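Local coordinates for protein Alpha/beta hydrolase (Paenibacillus sp. VTT E-133280, PDB 6TJ2) that probably hydrolyses esters such as methyl salicylate, as an extracellular alpha/beta-hydrolase resembling tobacco salicylic acid binding protein 2 in structure and function, at residues Leu70-Tyr75 / Leu278-Gly283; Thr125-Val130 / Tyr220-Pro225; Leu181-Phe186 / Ala193-Phe198; Thr266-Arg269 / Met274-Glu277. All coordinates share one frame; numbering follows the deposited sequence.

Interaction 1 of 4, residues Leu70-Tyr75 / Leu278-Gly283; sequences LGHTVY and LMVKAG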
# COMPACT_ATOMS: atom_id res chain seq x y z
N LEU A 70 -10.83 17.37 21.62
CA LEU A 70 -11.03 18.13 20.38
C LEU A 70 -12.43 18.73 20.32
O LEU A 70 -12.74 19.39 19.31
CB LEU A 70 -10.79 17.19 19.19
CG LEU A 70 -9.36 16.72 19.01
CD1 LEU A 70 -9.27 15.64 17.95
CD2 LEU A 70 -8.45 17.89 18.68
N GLY A 71 -13.29 18.48 21.32
CA GLY A 71 -14.63 19.08 21.40
C GLY A 71 -15.73 18.16 20.93
O GLY A 71 -16.87 18.62 20.79
N HIS A 72 -15.41 16.93 20.53
CA HIS A 72 -16.42 15.98 20.03
C HIS A 72 -17.11 15.23 21.19
O HIS A 72 -16.50 15.02 22.26
CB HIS A 72 -15.73 15.03 19.03
CG HIS A 72 -15.03 15.79 17.96
ND1 HIS A 72 -15.71 16.67 17.16
CD2 HIS A 72 -13.72 15.87 17.65
CE1 HIS A 72 -14.83 17.21 16.30
NE2 HIS A 72 -13.64 16.73 16.59
N THR A 73 -18.32 14.82 20.94
CA THR A 73 -19.10 13.99 21.86
C THR A 73 -18.89 12.52 21.45
O THR A 73 -18.94 12.23 20.26
CB THR A 73 -20.57 14.38 21.83
OG1 THR A 73 -20.63 15.75 22.24
CG2 THR A 73 -21.39 13.55 22.79
N VAL A 74 -18.56 11.69 22.42
CA VAL A 74 -18.17 10.29 22.08
C VAL A 74 -18.93 9.33 23.00
O VAL A 74 -18.79 9.43 24.24
CB VAL A 74 -16.67 10.06 22.19
CG1 VAL A 74 -16.31 8.65 21.75
CG2 VAL A 74 -15.87 11.09 21.42
N TYR A 75 -19.68 8.42 22.42
CA TYR A 75 -20.38 7.32 23.13
C TYR A 75 -19.68 6.01 22.78
O TYR A 75 -19.36 5.77 21.58
CB TYR A 75 -21.85 7.25 22.73
CG TYR A 75 -22.61 8.49 23.08
CD1 TYR A 75 -22.85 9.48 22.14
CD2 TYR A 75 -23.05 8.69 24.36
CE1 TYR A 75 -23.51 10.65 22.45
CE2 TYR A 75 -23.75 9.84 24.68
CZ TYR A 75 -23.98 10.81 23.74
OH TYR A 75 -24.68 11.95 24.08
N LEU A 278 -7.48 11.09 12.81
CA LEU A 278 -7.89 10.27 11.67
C LEU A 278 -9.39 10.01 11.64
O LEU A 278 -10.05 10.03 10.58
CB LEU A 278 -7.15 8.93 11.61
CG LEU A 278 -5.66 9.05 11.27
CD1 LEU A 278 -4.97 7.74 11.54
CD2 LEU A 278 -5.48 9.49 9.80
N MET A 279 -9.96 9.79 12.83
CA MET A 279 -11.41 9.55 12.90
C MET A 279 -12.18 10.80 12.54
O MET A 279 -13.23 10.70 11.90
CB MET A 279 -11.78 9.06 14.31
CG MET A 279 -11.23 7.67 14.55
SD MET A 279 -11.43 7.18 16.26
CE MET A 279 -11.24 5.40 16.17
N VAL A 280 -11.68 11.99 12.90
CA VAL A 280 -12.33 13.24 12.42
C VAL A 280 -12.20 13.34 10.92
O VAL A 280 -13.12 13.75 10.25
CB VAL A 280 -11.72 14.44 13.18
CG1 VAL A 280 -12.19 15.78 12.60
CG2 VAL A 280 -12.03 14.36 14.67
N LYS A 281 -11.03 13.04 10.35
CA LYS A 281 -10.84 13.13 8.89
C LYS A 281 -11.77 12.17 8.14
O LYS A 281 -12.32 12.50 7.08
CB LYS A 281 -9.41 12.76 8.52
CG LYS A 281 -8.41 13.90 8.51
CD LYS A 281 -7.06 13.39 7.98
CE LYS A 281 -6.78 13.34 6.49
NZ LYS A 281 -5.30 13.29 6.27
N ALA A 282 -12.10 11.01 8.75
CA ALA A 282 -13.01 10.03 8.17
C ALA A 282 -14.48 10.39 8.42
O ALA A 282 -15.33 10.11 7.59
CB ALA A 282 -12.64 8.66 8.70
N GLY A 283 -14.77 11.06 9.54
CA GLY A 283 -16.15 11.32 9.98
C GLY A 283 -16.72 12.66 9.59
O GLY A 283 -17.97 12.79 9.51

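Interaction 2 of 4, residues Thr125-Val130 / Tyr220-Pro225; sequences TVSQQV and YSLQIP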
# COMPACT_ATOMS: atom_id res chain seq x y z
N THR A 125 -25.79 -3.74 10.61
CA THR A 125 -27.10 -4.20 11.05
C THR A 125 -27.79 -3.14 11.89
O THR A 125 -29.03 -2.97 11.76
CB THR A 125 -26.99 -5.54 11.76
OG1 THR A 125 -26.10 -5.42 12.87
CG2 THR A 125 -26.57 -6.66 10.85
N VAL A 126 -27.04 -2.33 12.62
CA VAL A 126 -27.63 -1.21 13.36
C VAL A 126 -28.19 -0.15 12.41
O VAL A 126 -29.33 0.33 12.60
CB VAL A 126 -26.63 -0.61 14.35
CG1 VAL A 126 -27.08 0.73 14.93
CG2 VAL A 126 -26.35 -1.62 15.48
N SER A 127 -27.43 0.18 11.36
CA SER A 127 -27.86 1.22 10.42
C SER A 127 -29.14 0.82 9.73
O SER A 127 -29.89 1.74 9.36
CB SER A 127 -26.77 1.56 9.47
OG SER A 127 -26.62 0.52 8.54
N GLN A 128 -29.44 -0.49 9.60
CA GLN A 128 -30.72 -0.95 8.96
C GLN A 128 -31.92 -0.54 9.77
O GLN A 128 -33.05 -0.44 9.20
CB GLN A 128 -30.69 -2.48 8.82
CG GLN A 128 -29.64 -2.86 7.83
CD GLN A 128 -29.64 -4.31 7.44
OE1 GLN A 128 -29.86 -5.22 8.26
NE2 GLN A 128 -29.21 -4.53 6.26
N GLN A 129 -31.78 -0.41 11.08
CA GLN A 129 -32.90 -0.17 12.01
C GLN A 129 -33.04 1.29 12.36
O GLN A 129 -34.18 1.68 12.68
CB GLN A 129 -32.66 -1.01 13.26
CG GLN A 129 -32.77 -2.49 12.96
CD GLN A 129 -32.85 -3.30 14.22
OE1 GLN A 129 -33.49 -2.91 15.21
NE2 GLN A 129 -32.20 -4.45 14.14
N VAL A 130 -31.97 2.10 12.32
CA VAL A 130 -32.04 3.54 12.71
C VAL A 130 -31.40 4.41 11.65
O VAL A 130 -30.65 5.34 11.95
CB VAL A 130 -31.42 3.78 14.10
CG1 VAL A 130 -32.26 3.10 15.18
CG2 VAL A 130 -29.97 3.35 14.24
N TYR A 220 -27.24 -2.22 2.11
CA TYR A 220 -26.70 -1.95 0.75
C TYR A 220 -27.68 -1.11 -0.08
O TYR A 220 -27.20 -0.61 -1.10
CB TYR A 220 -26.29 -3.24 0.04
CG TYR A 220 -24.98 -3.75 0.61
CD1 TYR A 220 -23.81 -3.05 0.38
CD2 TYR A 220 -24.92 -4.80 1.46
CE1 TYR A 220 -22.60 -3.47 0.92
CE2 TYR A 220 -23.74 -5.23 2.05
CZ TYR A 220 -22.56 -4.56 1.78
OH TYR A 220 -21.36 -4.91 2.34
N SER A 221 -28.88 -0.79 0.39
CA SER A 221 -29.79 0.17 -0.29
C SER A 221 -29.70 1.56 0.34
O SER A 221 -30.17 2.50 -0.29
CB SER A 221 -31.19 -0.35 -0.22
OG SER A 221 -31.73 -0.15 1.08
N LEU A 222 -29.08 1.71 1.50
CA LEU A 222 -29.03 2.99 2.26
C LEU A 222 -28.21 4.02 1.49
O LEU A 222 -27.21 3.64 0.88
CB LEU A 222 -28.38 2.78 3.63
CG LEU A 222 -29.17 1.92 4.62
CD1 LEU A 222 -28.46 1.87 5.98
CD2 LEU A 222 -30.60 2.40 4.76
N GLN A 223 -28.64 5.29 1.55
CA GLN A 223 -27.96 6.41 0.85
C GLN A 223 -26.99 7.14 1.79
O GLN A 223 -26.40 8.18 1.42
CB GLN A 223 -29.05 7.28 0.23
CG GLN A 223 -29.78 6.57 -0.90
CD GLN A 223 -28.78 6.19 -1.96
OE1 GLN A 223 -28.42 5.03 -2.14
NE2 GLN A 223 -28.27 7.19 -2.65
N ILE A 224 -26.70 6.58 2.94
CA ILE A 224 -25.91 7.27 3.98
C ILE A 224 -24.44 7.25 3.55
O ILE A 224 -23.99 6.23 3.07
CB ILE A 224 -26.13 6.56 5.33
CG1 ILE A 224 -27.59 6.58 5.75
CG2 ILE A 224 -25.24 7.17 6.40
CD1 ILE A 224 -27.88 5.69 6.94
N PRO A 225 -23.75 8.37 3.67
CA PRO A 225 -22.35 8.41 3.29
C PRO A 225 -21.48 7.47 4.15
O PRO A 225 -21.79 7.23 5.33
CB PRO A 225 -21.91 9.85 3.55
CG PRO A 225 -23.12 10.66 3.81
CD PRO A 225 -24.22 9.68 4.11

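Interaction 3 of 4, residues Leu181-Phe186 / Ala193-Phe198; sequences LFRDTF and AQAQAF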
# COMPACT_ATOMS: atom_id res chain seq x y z
N LEU A 181 -0.27 -15.74 17.73
CA LEU A 181 -1.11 -15.18 16.65
C LEU A 181 -1.47 -13.76 17.01
O LEU A 181 -1.30 -12.83 16.16
CB LEU A 181 -2.38 -16.01 16.45
CG LEU A 181 -3.31 -15.50 15.36
CD1 LEU A 181 -2.71 -15.60 13.97
CD2 LEU A 181 -4.66 -16.17 15.43
N PHE A 182 -1.96 -13.49 18.19
CA PHE A 182 -2.30 -12.16 18.62
C PHE A 182 -1.11 -11.22 18.54
O PHE A 182 -1.21 -10.09 17.96
CB PHE A 182 -2.90 -12.22 20.03
CG PHE A 182 -3.28 -10.88 20.59
CD1 PHE A 182 -4.52 -10.32 20.34
CD2 PHE A 182 -2.42 -10.17 21.41
CE1 PHE A 182 -4.90 -9.11 20.90
CE2 PHE A 182 -2.80 -8.95 21.95
CZ PHE A 182 -4.02 -8.41 21.66
N ARG A 183 0.01 -11.66 19.11
CA ARG A 183 1.21 -10.79 19.23
C ARG A 183 1.66 -10.38 17.84
O ARG A 183 2.10 -9.23 17.65
CB ARG A 183 2.27 -11.53 20.05
CG ARG A 183 3.42 -10.61 20.49
CD ARG A 183 4.51 -10.57 19.43
NE ARG A 183 5.53 -9.60 19.78
CZ ARG A 183 5.48 -8.30 19.56
NH1 ARG A 183 4.43 -7.72 19.00
NH2 ARG A 183 6.46 -7.51 19.94
N ASP A 184 1.72 -11.33 16.94
CA ASP A 184 2.33 -11.11 15.61
C ASP A 184 1.33 -10.60 14.57
O ASP A 184 1.83 -10.09 13.56
CB ASP A 184 3.16 -12.31 15.15
CG ASP A 184 4.54 -12.37 15.79
OD1 ASP A 184 5.00 -11.39 16.34
OD2 ASP A 184 5.16 -13.44 15.58
N THR A 185 0.02 -10.69 14.76
CA THR A 185 -0.92 -10.26 13.71
C THR A 185 -1.97 -9.30 14.19
O THR A 185 -2.58 -8.67 13.30
CB THR A 185 -1.58 -11.43 12.98
OG1 THR A 185 -2.56 -12.06 13.80
CG2 THR A 185 -0.56 -12.43 12.51
N PHE A 186 -2.20 -9.10 15.48
CA PHE A 186 -3.14 -8.09 16.00
C PHE A 186 -2.41 -6.87 16.54
O PHE A 186 -2.91 -5.75 16.48
CB PHE A 186 -4.06 -8.69 17.07
CG PHE A 186 -5.18 -9.54 16.53
CD1 PHE A 186 -6.48 -9.20 16.84
CD2 PHE A 186 -4.98 -10.67 15.76
CE1 PHE A 186 -7.55 -9.95 16.36
CE2 PHE A 186 -6.05 -11.44 15.31
CZ PHE A 186 -7.34 -11.04 15.61
N ALA A 193 5.98 -6.21 25.92
CA ALA A 193 5.30 -5.84 27.19
C ALA A 193 3.95 -5.24 26.86
O ALA A 193 2.95 -5.50 27.54
CB ALA A 193 6.08 -4.87 28.01
N GLN A 194 3.86 -4.42 25.83
CA GLN A 194 2.57 -3.83 25.39
C GLN A 194 1.64 -4.95 24.91
O GLN A 194 0.47 -4.99 25.27
CB GLN A 194 2.79 -2.79 24.27
CG GLN A 194 3.44 -1.51 24.74
CD GLN A 194 3.81 -0.59 23.62
OE1 GLN A 194 4.14 -1.05 22.50
NE2 GLN A 194 3.70 0.71 23.88
N ALA A 195 2.16 -5.83 24.11
CA ALA A 195 1.39 -6.96 23.58
C ALA A 195 0.77 -7.79 24.70
O ALA A 195 -0.40 -8.19 24.64
CB ALA A 195 2.24 -7.81 22.66
N GLN A 196 1.57 -8.04 25.72
CA GLN A 196 1.09 -8.85 26.88
C GLN A 196 -0.02 -8.07 27.57
O GLN A 196 -1.05 -8.69 27.95
CB GLN A 196 2.25 -9.14 27.82
CG GLN A 196 3.31 -10.10 27.28
CD GLN A 196 4.64 -10.10 28.00
OE1 GLN A 196 4.96 -9.11 28.63
NE2 GLN A 196 5.32 -11.23 27.93
N ALA A 197 0.15 -6.78 27.79
CA ALA A 197 -0.88 -5.97 28.46
C ALA A 197 -2.16 -5.98 27.64
O ALA A 197 -3.27 -6.14 28.15
CB ALA A 197 -0.40 -4.56 28.68
N PHE A 198 -2.07 -5.83 26.33
CA PHE A 198 -3.24 -5.80 25.45
C PHE A 198 -3.89 -7.18 25.37
O PHE A 198 -5.13 -7.27 25.33
CB PHE A 198 -2.88 -5.28 24.06
CG PHE A 198 -2.28 -3.90 24.05
CD1 PHE A 198 -2.61 -2.96 24.99
CD2 PHE A 198 -1.40 -3.57 23.06
CE1 PHE A 198 -2.08 -1.66 24.95
CE2 PHE A 198 -0.87 -2.29 23.02
CZ PHE A 198 -1.19 -1.37 23.96

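Interaction 4 of 4, residues Thr266-Arg269 / Met274-Glu277; sequences TTVR and MMAE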
# COMPACT_ATOMS: atom_id res chain seq x y z
N THR A 266 -2.90 -2.06 18.66
CA THR A 266 -1.91 -1.25 19.43
C THR A 266 -2.28 0.24 19.35
O THR A 266 -2.26 0.96 20.36
CB THR A 266 -0.52 -1.43 18.82
OG1 THR A 266 -0.20 -2.82 18.76
CG2 THR A 266 0.55 -0.67 19.56
N THR A 267 -2.54 0.72 18.15
CA THR A 267 -2.43 2.16 17.85
C THR A 267 -3.49 2.96 18.55
O THR A 267 -3.23 4.11 18.96
CB THR A 267 -2.44 2.35 16.34
OG1 THR A 267 -1.63 1.33 15.72
CG2 THR A 267 -1.92 3.72 15.90
N VAL A 268 -4.67 2.40 18.74
CA VAL A 268 -5.73 3.16 19.47
C VAL A 268 -5.31 3.38 20.91
O VAL A 268 -5.89 4.26 21.62
CB VAL A 268 -7.11 2.48 19.42
CG1 VAL A 268 -7.60 2.47 17.99
CG2 VAL A 268 -7.10 1.12 20.09
N ARG A 269 -4.37 2.61 21.44
CA ARG A 269 -3.85 2.79 22.83
C ARG A 269 -2.62 3.65 22.82
O ARG A 269 -2.49 4.49 23.73
CB ARG A 269 -3.50 1.46 23.50
CG ARG A 269 -4.72 0.76 24.05
CD ARG A 269 -5.14 -0.32 23.10
NE ARG A 269 -6.18 -1.07 23.78
CZ ARG A 269 -6.43 -2.36 23.59
NH1 ARG A 269 -5.84 -3.06 22.65
NH2 ARG A 269 -7.34 -2.92 24.35
N MET A 274 -3.33 10.89 17.43
CA MET A 274 -3.28 10.66 15.98
C MET A 274 -4.54 9.91 15.49
O MET A 274 -5.16 10.28 14.48
CB MET A 274 -2.02 9.87 15.64
CG MET A 274 -1.85 9.61 14.19
SD MET A 274 -0.71 8.25 13.84
CE MET A 274 -1.81 6.88 14.27
N MET A 275 -4.98 8.92 16.25
CA MET A 275 -6.19 8.18 15.88
C MET A 275 -7.43 9.04 15.91
O MET A 275 -8.27 8.97 14.99
CB MET A 275 -6.40 6.94 16.76
CG MET A 275 -5.37 5.86 16.57
SD MET A 275 -5.21 5.26 14.83
CE MET A 275 -6.95 5.08 14.44
N ALA A 276 -7.57 9.89 16.92
CA ALA A 276 -8.70 10.83 17.00
C ALA A 276 -8.70 11.72 15.77
O ALA A 276 -9.74 11.92 15.15
CB ALA A 276 -8.60 11.61 18.28
N GLU A 277 -7.54 12.23 15.38
CA GLU A 277 -7.47 13.09 14.19
C GLU A 277 -7.89 12.32 12.94
O GLU A 277 -8.60 12.89 12.10
CB GLU A 277 -6.06 13.66 14.04
CG GLU A 277 -5.68 14.61 15.15
CD GLU A 277 -4.18 14.94 15.11
OE1 GLU A 277 -3.42 14.31 14.32
OE2 GLU A 277 -3.78 15.81 15.88

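Interaction 1 of 4, residues Leu70-Tyr75 / Leu278-Gly283
Val280 meets His72 through one of its two methyls. CG2 of Val280 lies 3.4 Å from NE2 of His72 and 3.7 Å from CD2 of the same ring, approaching the imidazole obliquely while the two side chains cross at about a right angle. With CG1 of Val280 anti to the backbone N (chi1 172°), the other methyl, CG2, is the one presented to the ring. Leu70 adds a looser touch, its CD1 standing 4.5 Å from CG2 of Val280. Valine suits the place, since a short branched side chain on the helix can fill the angle between the leucine and the imidazole. The contact is small and lies at the surface, burying 92 Å² in all.

The loop that carries Leu70 and His72 leaves helix 61-69 by a Schellman motif and enters strand 73-75, an outermost strand of the parallel sheet of the alpha/beta-hydrolase fold; helix 272-283 is the last helix of the chain. Gly71 takes the positive phi of the motif (99°), where a side chain would jam against the carbonyl oxygen of Leu70.

Farther out, ND1 of His72 is hydrogen-bonded to the backbone N of Leu45, which limits rotation of the ring. Leu70 O lies 3.9 Å above one ring face, offset toward the rim. Thr73 is tied by backbone bonds to Leu45 and Phe47, and Val280 also packs on Leu67 of helix 61-69.

Interaction 2 of 4, residues Thr125-Val130 / Tyr220-Pro225
Gln128 and Leu222 mark the nearest approach of the two backbones, with 8.0 Å between CA of Gln128 and CA of Leu222, a gap that a side chain has to bridge. The 125-130 segment lies on the C-terminal part of helix 119-129, which follows the probable nucleophile elbow of this alpha/beta-hydrolase. There Val126 O accepts both Gln129 N, at 3.0 Å, and Val130 N, at 3.2 Å. The 220-225 segment runs on from the short helix 217-221, extends at Leu222 (psi 143°) and leads into strand 226-231 of the central sheet.

Leu222 does the bridging with one branch. Its CD1 comes 3.4 Å from OG of Ser127 and 3.9 Å from CB of Ser127, and it also lies 3.7 Å from the backbone O of Ser127. The hydroxyl of Ser127 sits between its own backbone N and carbonyl carbon (chi1 73°), and it hydrogen-bonds to Gln124 O, one turn back in the helix. Serine is small enough to fit beside Ile134 and Ile137 of the neighbouring strand.

No hydrogen bond crosses the contact. Because the helix itself takes up the polarity of Ser127 OG, a leucine methyl can rest against the hydroxyl by van der Waals contact, probably at little cost.

Interaction 3 of 4, residues Leu181-Phe186 / Ala193-Phe198
Phe182 and Arg183 face Ala195 and Phe198 where two helices, 179-185 and 192-200, pack within the region inserted between strands 134-139 and 226-231, the place of the cap in many alpha/beta-hydrolases. The axes of helix segments 181-185 and 193-198 come within 10.0 Å at an angle of 126°.

The aromatic contacts belong to Phe182, whose flat, bulky ring suits the space between the helices. With CG anti to the backbone N (chi1 179°), it reaches across: CE2 of Phe182 brings the ring edge to 3.7 Å from Ala195 O, near the ring plane, and CZ of Phe182 lies 3.9 Å from the carbonyl carbon of Phe198 and 4.1 Å from CB of Phe198. Cutting Phe182 back to an alanine is likely to open a gap between the helices, losing the ring edge beside Ala195 O and the CZ contact with Phe198.

The aliphatic contact pairs CG of Arg183 with CB of Ala195 at 3.7 Å. Alanine allows this close pass, and the arginine chain, bent at chi2 (-88°), brings the guanidinium obliquely past the same methyl.

Arg183 NH2 is hydrogen-bonded to Ala190 O and to the backbone O of Asp285 of the second subunit. NE of Arg183 makes a long salt bridge, by charge alone, 3.9 Å from OD1 of Asp184. Asp184 forms salt bridges with Arg256 and Arg136 of that second subunit, so this helix joins the subunit interface.

Within the helix, Leu181 O accepts Thr185 N at 2.9 Å and Thr185 OG1 at 2.8 Å, from opposite faces of its carbonyl plane.

Interaction 4 of 4, residues Thr266-Arg269 / Met274-Glu277
The carbonyl oxygen of Thr266, hydrogen-bonded by Arg269 N at 2.9 Å and by the hydroxyl of Thr270, closes the turn that presents Thr267 and Val268 to Met274 and Met275. Thr267 uses its two branches differently. OG1 hydrogen-bonds to the backbone N of Asp263, while CG2, anti to the backbone N of Thr267, points at the methionines: it lies 3.6 Å from CE of Met274 and 3.8 Å from SD of Met275. Threonine suits this spot because one side chain serves both a polar loop and an apolar neighbour.

The two segments belong to successive helices, the short 267-270 and the final helix 272-283 of the alpha/beta-hydrolase fold, just after the loop with the probable catalytic histidine. Met275 lies against the backbone of the shorter helix. Its CG, beside the backbone N (chi1 -67°), lies 3.7 Å from Thr267 O, 4.0 Å from CA of Val268 and 4.3 Å from CG1 of Val268, and the bend at chi2 (-57°) turns SD to the threonine methyl. A slim, flexible methionine suits the place.

Beyond the pair, Met275 also packs on Phe140 and Thr63, and Val268 O accepts a hydrogen bond from the hydroxyl of that Thr63 in helix 61-69.

Interactions 1 and 4 share helix 272-283, their centres about 12 Å apart, and they touch where CD1 of Leu70 lies 4.1 Å from CB of Ala276. Interaction 4 also touches interaction 3: CZ of Phe198 is 3.7 Å from CB of Arg269. A continuous path thus runs from the loop before strand 73-75 through the last helix to the inserted helices. It passes near the probable Ser-His-Asp triad, which Phe182 and Thr267 approach without touching, while the ring of Phe186 meets that of the probable catalytic His264. Interaction 2 stands apart, about 34 Å from interaction 3 between centres and on the opposite side of the chain's centre.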